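Local coordinates for F5/8 type C domain protein (Bacteroides ovatus, PDB 4ZRX) that probably hydrolyses alpha-L-fucosidic linkages with a TIM-barrel domain, followed by beta domains that include one of the F5/8 type C family, at residues Ala38-Glu43 / Trp282-Val287; Glu238-Val243 / Gly320-Leu325; Glu393-Gly398 / Ile423-Met428. One frame throughout, in Å; residues are numbered along the deposited sequence.

Interaction 1: residues Ala38-Glu43 / Trp282-Val287. With EDO (1,2-ethanediol), chain F.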
loop_
_atom_site.group_PDB
_atom_site.type_symbol
_atom_site.label_atom_id
_atom_site.label_comp_id
_atom_site.label_asym_id
_atom_site.label_seq_id
_atom_site.Cartn_x
_atom_site.Cartn_y
_atom_site.Cartn_z
ATOM N N ALA A 38 -10.418 -9.820 15.333
ATOM C CA ALA A 38 -9.163 -10.579 15.247
ATOM C C ALA A 38 -8.377 -10.226 13.970
ATOM O O ALA A 38 -7.155 -10.071 13.966
ATOM C CB ALA A 38 -9.460 -12.094 15.301
ATOM N N TRP A 39 -9.092 -10.074 12.864
ATOM C CA TRP A 39 -8.447 -9.674 11.611
ATOM C C TRP A 39 -7.716 -8.353 11.762
ATOM O O TRP A 39 -6.554 -8.219 11.354
ATOM C CB TRP A 39 -9.514 -9.643 10.509
ATOM C CG TRP A 39 -9.025 -9.038 9.218
ATOM C CD1 TRP A 39 -8.388 -9.650 8.174
ATOM C CD2 TRP A 39 -9.182 -7.690 8.851
ATOM N NE1 TRP A 39 -8.102 -8.734 7.190
ATOM C CE2 TRP A 39 -8.545 -7.517 7.594
ATOM C CE3 TRP A 39 -9.712 -6.584 9.501
ATOM C CZ2 TRP A 39 -8.507 -6.254 6.946
ATOM C CZ3 TRP A 39 -9.683 -5.355 8.853
ATOM C CH2 TRP A 39 -9.064 -5.224 7.595
ATOM N N GLN A 40 -8.386 -7.391 12.381
ATOM C CA GLN A 40 -7.870 -6.045 12.576
ATOM C C GLN A 40 -6.544 -6.094 13.370
ATOM O O GLN A 40 -5.607 -5.371 13.091
ATOM C CB GLN A 40 -8.890 -5.204 13.353
ATOM C CG GLN A 40 -8.613 -3.732 13.359
ATOM C CD GLN A 40 -9.142 -3.056 12.136
ATOM O OE1 GLN A 40 -10.331 -2.953 11.981
ATOM N NE2 GLN A 40 -8.262 -2.608 11.246
ATOM N N GLN A 41 -6.491 -6.976 14.348
ATOM C CA GLN A 41 -5.310 -7.129 15.194
ATOM C C GLN A 41 -4.104 -7.591 14.461
ATOM O O GLN A 41 -2.973 -7.313 14.915
ATOM C CB GLN A 41 -5.503 -8.053 16.368
ATOM C CG GLN A 41 -6.757 -7.875 17.119
ATOM C CD GLN A 41 -6.916 -6.588 17.723
ATOM O OE1 GLN A 41 -6.036 -6.129 18.464
ATOM N NE2 GLN A 41 -8.083 -5.930 17.469
HETATM N N MSE A 42 -4.278 -8.281 13.334
HETATM C CA MSE A 42 -3.088 -8.709 12.596
HETATM C C MSE A 42 -2.237 -7.574 12.138
HETATM O O MSE A 42 -1.017 -7.711 12.145
HETATM C CB MSE A 42 -3.462 -9.585 11.401
HETATM C CG MSE A 42 -4.235 -10.821 11.778
HETATM SE SE MSE A 42 -4.449 -12.002 10.227
HETATM C CE MSE A 42 -5.637 -10.883 9.252
ATOM N N GLU A 43 -2.859 -6.519 11.616
ATOM C CA GLU A 43 -2.251 -5.288 11.136
ATOM C C GLU A 43 -1.489 -5.420 9.840
ATOM O O GLU A 43 -1.628 -4.538 8.989
ATOM C CB GLU A 43 -1.316 -4.597 12.158
ATOM C CG GLU A 43 -1.988 -4.233 13.455
ATOM C CD GLU A 43 -1.114 -3.430 14.423
ATOM O OE1 GLU A 43 0.113 -3.242 14.149
ATOM O OE2 GLU A 43 -1.652 -3.101 15.516
ATOM N N TRP A 282 -20.243 -2.494 9.803
ATOM C CA TRP A 282 -18.840 -2.571 10.245
ATOM C C TRP A 282 -18.117 -3.285 9.101
ATOM O O TRP A 282 -18.302 -4.504 8.818
ATOM C CB TRP A 282 -18.634 -3.306 11.583
ATOM C CG TRP A 282 -17.199 -3.116 12.015
ATOM C CD1 TRP A 282 -16.147 -3.866 11.673
ATOM C CD2 TRP A 282 -16.671 -2.021 12.780
ATOM N NE1 TRP A 282 -14.988 -3.315 12.114
ATOM C CE2 TRP A 282 -15.278 -2.201 12.845
ATOM C CE3 TRP A 282 -17.236 -0.923 13.422
ATOM C CZ2 TRP A 282 -14.441 -1.338 13.560
ATOM C CZ3 TRP A 282 -16.391 -0.046 14.129
ATOM C CH2 TRP A 282 -15.003 -0.285 14.191
ATOM N N TYR A 283 -17.294 -2.527 8.382
ATOM C CA TYR A 283 -16.749 -3.006 7.085
ATOM C C TYR A 283 -15.431 -2.304 6.951
ATOM O O TYR A 283 -15.338 -1.260 6.339
ATOM C CB TYR A 283 -17.751 -2.663 6.008
ATOM C CG TYR A 283 -17.546 -3.240 4.619
ATOM C CD1 TYR A 283 -17.061 -4.551 4.428
ATOM C CD2 TYR A 283 -17.951 -2.523 3.496
ATOM C CE1 TYR A 283 -16.875 -5.078 3.167
ATOM C CE2 TYR A 283 -17.763 -3.069 2.196
ATOM C CZ TYR A 283 -17.266 -4.355 2.055
ATOM O OH TYR A 283 -17.157 -4.921 0.783
ATOM N N PRO A 284 -14.392 -2.877 7.547
ATOM C CA PRO A 284 -13.156 -2.161 7.725
ATOM C C PRO A 284 -12.188 -2.306 6.580
ATOM O O PRO A 284 -12.162 -3.310 5.924
ATOM C CB PRO A 284 -12.567 -2.803 8.982
ATOM C CG PRO A 284 -13.005 -4.230 8.891
ATOM C CD PRO A 284 -14.423 -4.099 8.397
ATOM N N SER A 285 -11.411 -1.256 6.401
ATOM C CA SER A 285 -10.515 -1.067 5.264
ATOM C C SER A 285 -9.260 -1.918 5.287
ATOM O O SER A 285 -8.603 -1.978 6.325
ATOM C CB SER A 285 -10.078 0.406 5.278
ATOM O OG SER A 285 -9.134 0.669 4.274
ATOM N N GLU A 286 -8.924 -2.515 4.135
ATOM C CA GLU A 286 -7.695 -3.201 3.929
ATOM C C GLU A 286 -6.971 -2.534 2.774
ATOM O O GLU A 286 -7.515 -2.393 1.661
ATOM C CB GLU A 286 -7.992 -4.664 3.607
ATOM C CG GLU A 286 -6.784 -5.591 3.572
ATOM C CD GLU A 286 -7.204 -6.985 3.084
ATOM O OE1 GLU A 286 -7.612 -7.117 1.906
ATOM O OE2 GLU A 286 -7.180 -7.935 3.891
ATOM N N VAL A 287 -5.728 -2.131 3.040
ATOM C CA VAL A 287 -4.852 -1.498 2.060
ATOM C C VAL A 287 -3.980 -2.576 1.426
ATOM O O VAL A 287 -3.213 -3.210 2.124
ATOM C CB VAL A 287 -3.988 -0.433 2.728
ATOM C CG1 VAL A 287 -2.810 0.046 1.796
ATOM C CG2 VAL A 287 -4.823 0.710 3.179
HETATM C C1 EDO F . 2.726 -1.865 15.892
HETATM O O1 EDO F . 1.713 -2.844 16.225
HETATM C C2 EDO F . 2.191 -0.475 15.481
HETATM O O2 EDO F . 1.887 0.275 16.668
HETATM O O HOH W 1 -9.380 -1.272 8.923
HETATM O O HOH W 2 -12.441 -4.656 12.462
#
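The last turn of helix 34-42 lies against the middle of strand 279-290, where it resumes at S285 after a short break at P284, without a direct hydrogen bond, the CA atoms of Q40 and P284 being the closest pair at 8.2 Å. W39 makes most of the touch. With CG anti to the backbone N (chi1 171°), its indole reaches down to the strand: CZ3 meets P284 CG obliquely at 3.5 Å, while S285 O lies in the ring plane at the indole edge, 3.5 Å from CH2. E286 comes to the same ring edge, its carboxylate turned 49° from the indole; OE2 lies 3.5 Å from W39 NE1, which bonds weakly to E181, while OE1 is held by W183. Replacing W39 by alanine would probably open a gap beside P284 and E286 and leave E181 without its indole N-H. Q40 works through water on both amide atoms: NE2 gives to a water (2.9 Å) that donates to S285 O, and OE1 accepts from a second water that accepts from W282 NE1. W39 also touches V216 and V324, so the helix plugs the N-terminal end of the TIM barrel, remote from the usual active-site face of this fold.

Interaction 2: residues Glu238-Val243 / Gly320-Leu325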
loop_
_atom_site.group_PDB
_atom_site.type_symbol
_atom_site.label_atom_id
_atom_site.label_comp_id
_atom_site.label_asym_id
_atom_site.label_seq_id
_atom_site.Cartn_x
_atom_site.Cartn_y
_atom_site.Cartn_z
ATOM N N GLU A 238 -10.842 7.676 8.395
ATOM C CA GLU A 238 -11.242 6.334 7.988
ATOM C C GLU A 238 -12.322 5.802 8.924
ATOM O O GLU A 238 -12.016 5.404 10.086
ATOM C CB GLU A 238 -10.047 5.402 7.931
ATOM C CG GLU A 238 -10.369 4.020 7.299
ATOM C CD GLU A 238 -10.631 4.058 5.807
ATOM O OE1 GLU A 238 -9.695 4.279 4.991
ATOM O OE2 GLU A 238 -11.807 3.891 5.361
ATOM N N TRP A 239 -13.557 5.840 8.429
ATOM C CA TRP A 239 -14.755 5.309 9.116
ATOM C C TRP A 239 -14.941 3.844 8.733
ATOM O O TRP A 239 -15.248 3.526 7.588
ATOM C CB TRP A 239 -16.002 6.095 8.727
ATOM C CG TRP A 239 -16.067 7.395 9.415
ATOM C CD1 TRP A 239 -15.823 8.607 8.882
ATOM C CD2 TRP A 239 -16.288 7.613 10.817
ATOM N NE1 TRP A 239 -15.879 9.561 9.835
ATOM C CE2 TRP A 239 -16.172 8.990 11.034
ATOM C CE3 TRP A 239 -16.563 6.781 11.894
ATOM C CZ2 TRP A 239 -16.305 9.569 12.278
ATOM C CZ3 TRP A 239 -16.682 7.353 13.154
ATOM C CH2 TRP A 239 -16.566 8.762 13.320
ATOM N N ASN A 240 -14.714 2.952 9.688
ATOM C CA ASN A 240 -15.015 1.545 9.480
ATOM C C ASN A 240 -16.424 1.184 9.837
ATOM O O ASN A 240 -16.912 0.103 9.501
ATOM C CB ASN A 240 -13.955 0.711 10.162
ATOM C CG ASN A 240 -12.613 0.783 9.431
ATOM O OD1 ASN A 240 -12.578 1.029 8.205
ATOM N ND2 ASN A 240 -11.571 0.603 10.136
ATOM N N ALA A 241 -17.092 2.076 10.559
ATOM C CA ALA A 241 -18.537 2.089 10.646
ATOM C C ALA A 241 -18.967 2.964 9.443
ATOM O O ALA A 241 -18.860 4.186 9.485
ATOM C CB ALA A 241 -19.011 2.723 11.982
ATOM N N THR A 242 -19.374 2.319 8.358
ATOM C CA THR A 242 -19.462 2.959 7.060
ATOM C C THR A 242 -20.829 2.779 6.411
ATOM O O THR A 242 -21.560 1.776 6.654
ATOM C CB THR A 242 -18.342 2.436 6.088
ATOM O OG1 THR A 242 -18.495 3.094 4.841
ATOM C CG2 THR A 242 -18.381 0.903 5.892
ATOM N N VAL A 243 -21.211 3.779 5.636
ATOM C CA VAL A 243 -22.435 3.719 4.828
ATOM C C VAL A 243 -22.246 2.891 3.548
ATOM O O VAL A 243 -23.227 2.615 2.824
ATOM C CB VAL A 243 -22.907 5.123 4.465
ATOM C CG1 VAL A 243 -23.144 5.934 5.682
ATOM C CG2 VAL A 243 -21.926 5.849 3.533
ATOM N N GLY A 320 -1.087 2.981 10.251
ATOM C CA GLY A 320 -1.263 4.244 10.941
ATOM C C GLY A 320 -2.499 5.052 10.616
ATOM O O GLY A 320 -2.702 6.116 11.229
ATOM N N TYR A 321 -3.290 4.602 9.641
ATOM C CA TYR A 321 -4.517 5.227 9.205
ATOM C C TYR A 321 -5.700 4.263 9.385
ATOM O O TYR A 321 -6.682 4.321 8.636
ATOM C CB TYR A 321 -4.431 5.629 7.734
ATOM C CG TYR A 321 -3.658 6.892 7.366
ATOM C CD1 TYR A 321 -2.977 7.679 8.302
ATOM C CD2 TYR A 321 -3.695 7.332 6.036
ATOM C CE1 TYR A 321 -2.293 8.833 7.897
ATOM C CE2 TYR A 321 -3.012 8.490 5.629
ATOM C CZ TYR A 321 -2.322 9.199 6.561
ATOM O OH TYR A 321 -1.611 10.345 6.215
ATOM N N ASN A 322 -5.651 3.396 10.386
ATOM C CA ASN A 322 -6.795 2.568 10.735
ATOM C C ASN A 322 -7.170 1.575 9.613
ATOM O O ASN A 322 -8.365 1.319 9.409
ATOM C CB ASN A 322 -7.961 3.466 11.145
ATOM C CG ASN A 322 -9.118 2.717 11.803
ATOM O OD1 ASN A 322 -8.951 1.683 12.450
ATOM N ND2 ASN A 322 -10.311 3.241 11.606
ATOM N N SER A 323 -6.169 1.084 8.905
ATOM C CA SER A 323 -6.327 -0.000 7.920
ATOM C C SER A 323 -5.372 -1.131 8.299
ATOM O O SER A 323 -4.342 -0.940 8.927
ATOM C CB SER A 323 -6.031 0.429 6.489
ATOM O OG SER A 323 -7.105 1.245 5.959
ATOM N N VAL A 324 -5.689 -2.306 7.805
ATOM C CA VAL A 324 -4.696 -3.395 7.742
ATOM C C VAL A 324 -3.862 -3.214 6.485
ATOM O O VAL A 324 -4.414 -2.842 5.420
ATOM C CB VAL A 324 -5.433 -4.781 7.709
ATOM C CG1 VAL A 324 -4.523 -5.920 7.283
ATOM C CG2 VAL A 324 -6.020 -5.109 9.103
ATOM N N LEU A 325 -2.556 -3.489 6.555
ATOM C CA LEU A 325 -1.712 -3.439 5.389
ATOM C C LEU A 325 -1.452 -4.877 4.865
ATOM O O LEU A 325 -0.846 -5.681 5.582
ATOM C CB LEU A 325 -0.402 -2.761 5.683
ATOM C CG LEU A 325 0.649 -2.768 4.617
ATOM C CD1 LEU A 325 0.136 -2.128 3.329
ATOM C CD2 LEU A 325 1.933 -2.112 5.080
HETATM O O HOH W 3 -7.193 3.999 5.901
HETATM O O HOH W 1 -9.380 -1.272 8.923
HETATM O O HOH W 4 -10.930 -0.402 12.811
#
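E238 and N240 meet N322 at the N-terminal end of the TIM barrel, where the loop before strand 324-328 turns in against the loop leading to the short strand 241-242; the CA atoms of E238 and N322 come within 6.4 Å. Two direct hydrogen bonds join the segments. N322 ND2 donates to E238 O at 3.1 Å, the acceptor lying almost in the amide plane while the donor sits 33° off the carbonyl plane. N322 takes a left-handed backbone conformation, and a chi1 of -168°, trans to the backbone N, carries its amide across to the other loop. E238 O is shared with Q399 NE2, and N322 OD1 accepts from Y425 N, which fixes the flip of this amide. In return N240 ND2 gives a weak bond to N322 O at 3.4 Å, its OD1 being taken by S285 N.

Waters add bridges. One water takes the N-H of N240 ND2 (2.9 Å) and donates to N322 OD1; another accepts from S323 OG and donates to both Y321 O and E238 OE1, the last at 2.7 Å. S323 OG is also hydrogen-bonded to S285 OG. Charge enters through E238, whose chain bends at chi2: R225 holds OE2 and R235 holds OE1, so the buried carboxylate is probably kept ionised. Van der Waals contact is slight: E238 CB lies 3.6 Å from Y321 O. Between the two amides, turned 46° against each other, N240 ND2 and N322 ND2 approach to 3.3 Å, two donors side by side with no bond between them.

Interaction 3: residues Glu393-Gly398 / Ile423-Met428. With EDO (1,2-ethanediol), chain F.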
loop_
_atom_site.group_PDB
_atom_site.type_symbol
_atom_site.label_atom_id
_atom_site.label_comp_id
_atom_site.label_asym_id
_atom_site.label_seq_id
_atom_site.Cartn_x
_atom_site.Cartn_y
_atom_site.Cartn_z
ATOM N N GLU A 393 -8.666 3.547 19.962
ATOM C CA GLU A 393 -9.965 3.509 20.606
ATOM C C GLU A 393 -10.336 2.081 20.919
ATOM O O GLU A 393 -9.955 1.143 20.216
ATOM C CB GLU A 393 -11.086 4.042 19.670
ATOM C CG GLU A 393 -11.211 5.448 19.540
ATOM C CD GLU A 393 -12.312 5.837 18.545
ATOM O OE1 GLU A 393 -13.448 5.981 18.992
ATOM O OE2 GLU A 393 -12.040 6.054 17.357
ATOM N N ASP A 394 -11.207 1.909 21.901
ATOM C CA ASP A 394 -11.756 0.621 22.150
ATOM C C ASP A 394 -12.890 0.303 21.217
ATOM O O ASP A 394 -14.087 0.449 21.603
ATOM C CB ASP A 394 -12.284 0.518 23.594
ATOM C CG ASP A 394 -12.797 -0.848 23.936
ATOM O OD1 ASP A 394 -12.684 -1.783 23.093
ATOM O OD2 ASP A 394 -13.334 -0.988 25.113
ATOM N N ILE A 395 -12.544 -0.268 20.060
ATOM C CA ILE A 395 -13.510 -0.459 18.996
ATOM C C ILE A 395 -14.491 -1.599 19.307
ATOM O O ILE A 395 -15.473 -1.775 18.593
ATOM C CB ILE A 395 -12.854 -0.635 17.612
ATOM C CG1 ILE A 395 -11.883 -1.800 17.637
ATOM C CG2 ILE A 395 -12.193 0.669 17.184
ATOM C CD1 ILE A 395 -11.440 -2.215 16.255
ATOM N N THR A 396 -14.271 -2.328 20.397
ATOM C CA THR A 396 -15.295 -3.274 20.890
ATOM C C THR A 396 -16.553 -2.596 21.318
ATOM O O THR A 396 -17.549 -3.278 21.557
ATOM C CB THR A 396 -14.797 -4.262 22.043
ATOM O OG1 THR A 396 -14.632 -3.561 23.283
ATOM C CG2 THR A 396 -13.508 -4.915 21.656
ATOM N N LYS A 397 -16.514 -1.268 21.496
ATOM C CA LYS A 397 -17.654 -0.485 21.841
ATOM C C LYS A 397 -18.018 0.506 20.763
ATOM O O LYS A 397 -18.869 1.355 20.956
ATOM C CB LYS A 397 -17.378 0.211 23.174
ATOM C CG LYS A 397 -17.093 -0.767 24.289
ATOM C CD LYS A 397 -16.952 -0.083 25.612
ATOM C CE LYS A 397 -16.679 -1.159 26.674
ATOM N NZ LYS A 397 -16.111 -0.572 27.889
ATOM N N GLY A 398 -17.363 0.427 19.606
ATOM C CA GLY A 398 -17.706 1.260 18.467
ATOM C C GLY A 398 -16.607 2.222 18.076
ATOM O O GLY A 398 -15.609 2.403 18.818
ATOM N N ILE A 423 -9.861 7.992 14.990
ATOM C CA ILE A 423 -8.809 7.174 15.528
ATOM C C ILE A 423 -9.069 5.727 15.122
ATOM O O ILE A 423 -8.386 5.217 14.289
ATOM C CB ILE A 423 -8.667 7.348 17.059
ATOM C CG1 ILE A 423 -8.223 8.777 17.352
ATOM C CG2 ILE A 423 -7.695 6.339 17.587
ATOM C CD1 ILE A 423 -8.168 9.114 18.808
ATOM N N GLY A 424 -10.138 5.124 15.648
ATOM C CA GLY A 424 -10.445 3.755 15.271
ATOM C C GLY A 424 -9.540 2.770 15.983
ATOM O O GLY A 424 -9.101 2.968 17.123
ATOM N N TYR A 425 -9.203 1.704 15.264
ATOM C CA TYR A 425 -8.292 0.741 15.811
ATOM C C TYR A 425 -6.927 1.302 16.159
ATOM O O TYR A 425 -6.375 1.026 17.261
ATOM C CB TYR A 425 -8.140 -0.446 14.850
ATOM C CG TYR A 425 -7.079 -1.402 15.264
ATOM C CD1 TYR A 425 -7.246 -2.224 16.336
ATOM C CD2 TYR A 425 -5.834 -1.345 14.651
ATOM C CE1 TYR A 425 -6.211 -3.077 16.751
ATOM C CE2 TYR A 425 -4.836 -2.147 15.046
ATOM C CZ TYR A 425 -5.026 -3.004 16.088
ATOM O OH TYR A 425 -3.956 -3.775 16.477
ATOM N N LYS A 426 -6.392 2.123 15.285
ATOM C CA LYS A 426 -5.056 2.686 15.448
ATOM C C LYS A 426 -4.902 3.853 14.517
ATOM O O LYS A 426 -5.210 3.753 13.346
ATOM C CB LYS A 426 -4.005 1.653 15.194
ATOM C CG LYS A 426 -2.591 2.061 15.461
ATOM C CD LYS A 426 -1.628 0.894 15.486
ATOM C CE LYS A 426 -1.795 0.126 16.744
ATOM N NZ LYS A 426 -0.754 -0.958 16.949
ATOM N N ARG A 427 -4.354 4.947 15.049
ATOM C CA ARG A 427 -4.033 6.133 14.280
ATOM C C ARG A 427 -2.674 6.629 14.763
ATOM O O ARG A 427 -2.429 6.706 16.001
ATOM C CB ARG A 427 -5.062 7.201 14.514
ATOM C CG ARG A 427 -4.784 8.568 13.840
ATOM C CD ARG A 427 -4.725 8.485 12.337
ATOM N NE ARG A 427 -4.990 9.789 11.702
ATOM C CZ ARG A 427 -4.079 10.612 11.188
ATOM N NH1 ARG A 427 -2.793 10.330 11.072
ATOM N NH2 ARG A 427 -4.515 11.741 10.648
HETATM N N MSE A 428 -1.789 6.894 13.813
HETATM C CA MSE A 428 -0.473 7.420 14.133
HETATM C C MSE A 428 -0.268 8.775 13.484
HETATM O O MSE A 428 -0.722 9.021 12.360
HETATM C CB MSE A 428 0.637 6.470 13.773
HETATM C CG MSE A 428 0.503 5.212 14.550
HETATM SE SE MSE A 428 1.927 3.889 14.492
HETATM C CE MSE A 428 1.395 2.936 12.937
HETATM C C1 EDO F . 2.726 -1.865 15.892
HETATM O O1 EDO F . 1.713 -2.844 16.225
HETATM C C2 EDO F . 2.191 -0.475 15.481
HETATM O O2 EDO F . 1.887 0.275 16.668
HETATM O O HOH W 5 -12.681 7.307 15.144
HETATM O O HOH W 6 -8.083 -0.358 19.107
#
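An Asx turn opening a short 3-10 segment ends strand 388-393 of the beta-sandwich that follows the barrel in the chain, and here E393 and I395 hold the glycine bend that leads into strand 427-431. E393 grips G424 twice. Its N donates to G424 O at 2.9 Å, nearly along the C=O axis, and its OE2 accepts from G424 N at 2.7 Å, on the anti side and 19° out of the carboxylate plane. CG stands anti to the carbonyl carbon (chi1 -79°) and the chain runs extended, which lays the carboxylate alongside I423 CB, 3.6 Å from OE2. A water donates to OE2 as well and accepts from I423 N, while OE1 takes the N-H groups of R400 and V401; so many donors around a buried carboxylate probably stabilise its negative charge. G424 has positive phi, and a CB there would collide with the carbonyl O of I423. A second water, donating to E393 O at 2.6 Å, also donates to Y425 O.

I395 supplies the apolar side: CG2 packs on the peptide at G424 C (3.6 Å), and CD1 comes to Y425 CB and the edge of its ring, 4.0 Å from CB. The turn itself is pinned by D394 OD1, which accepts from T396 N and, at 2.6 Å, T396 OG1, both from the same face of the carboxylate. Beyond the bend R427 pairs with L391 of strand 388-393, while I395 rests on Y37 and Y425 on Q40 and Q41, all three at helix 34-42 of the barrel domain.

How the interactions relate
All three contacts are buried, but they run from barrel to sandwich. Interactions 1 and 2 share the barrel sheet through neighbouring strands 279-290 and 324-328, share a water, and touch directly through S285 OG and S323 OG and through W39 on V324. Interaction 1 rests on the indole of W39, with Q40 bridged by water; interaction 2 is a polar mesh of amides and water, and interaction 3 a carboxylate and backbone clasp in the sandwich, farther from the centre of the chain. The 423-428 segment joins the domains: Y425 N is held by N322 of interaction 2, and Y425 OH and K426 NZ by E43 of interaction 1, where a 1,2-ethanediol, probably from the crystallisation liquor, also binds.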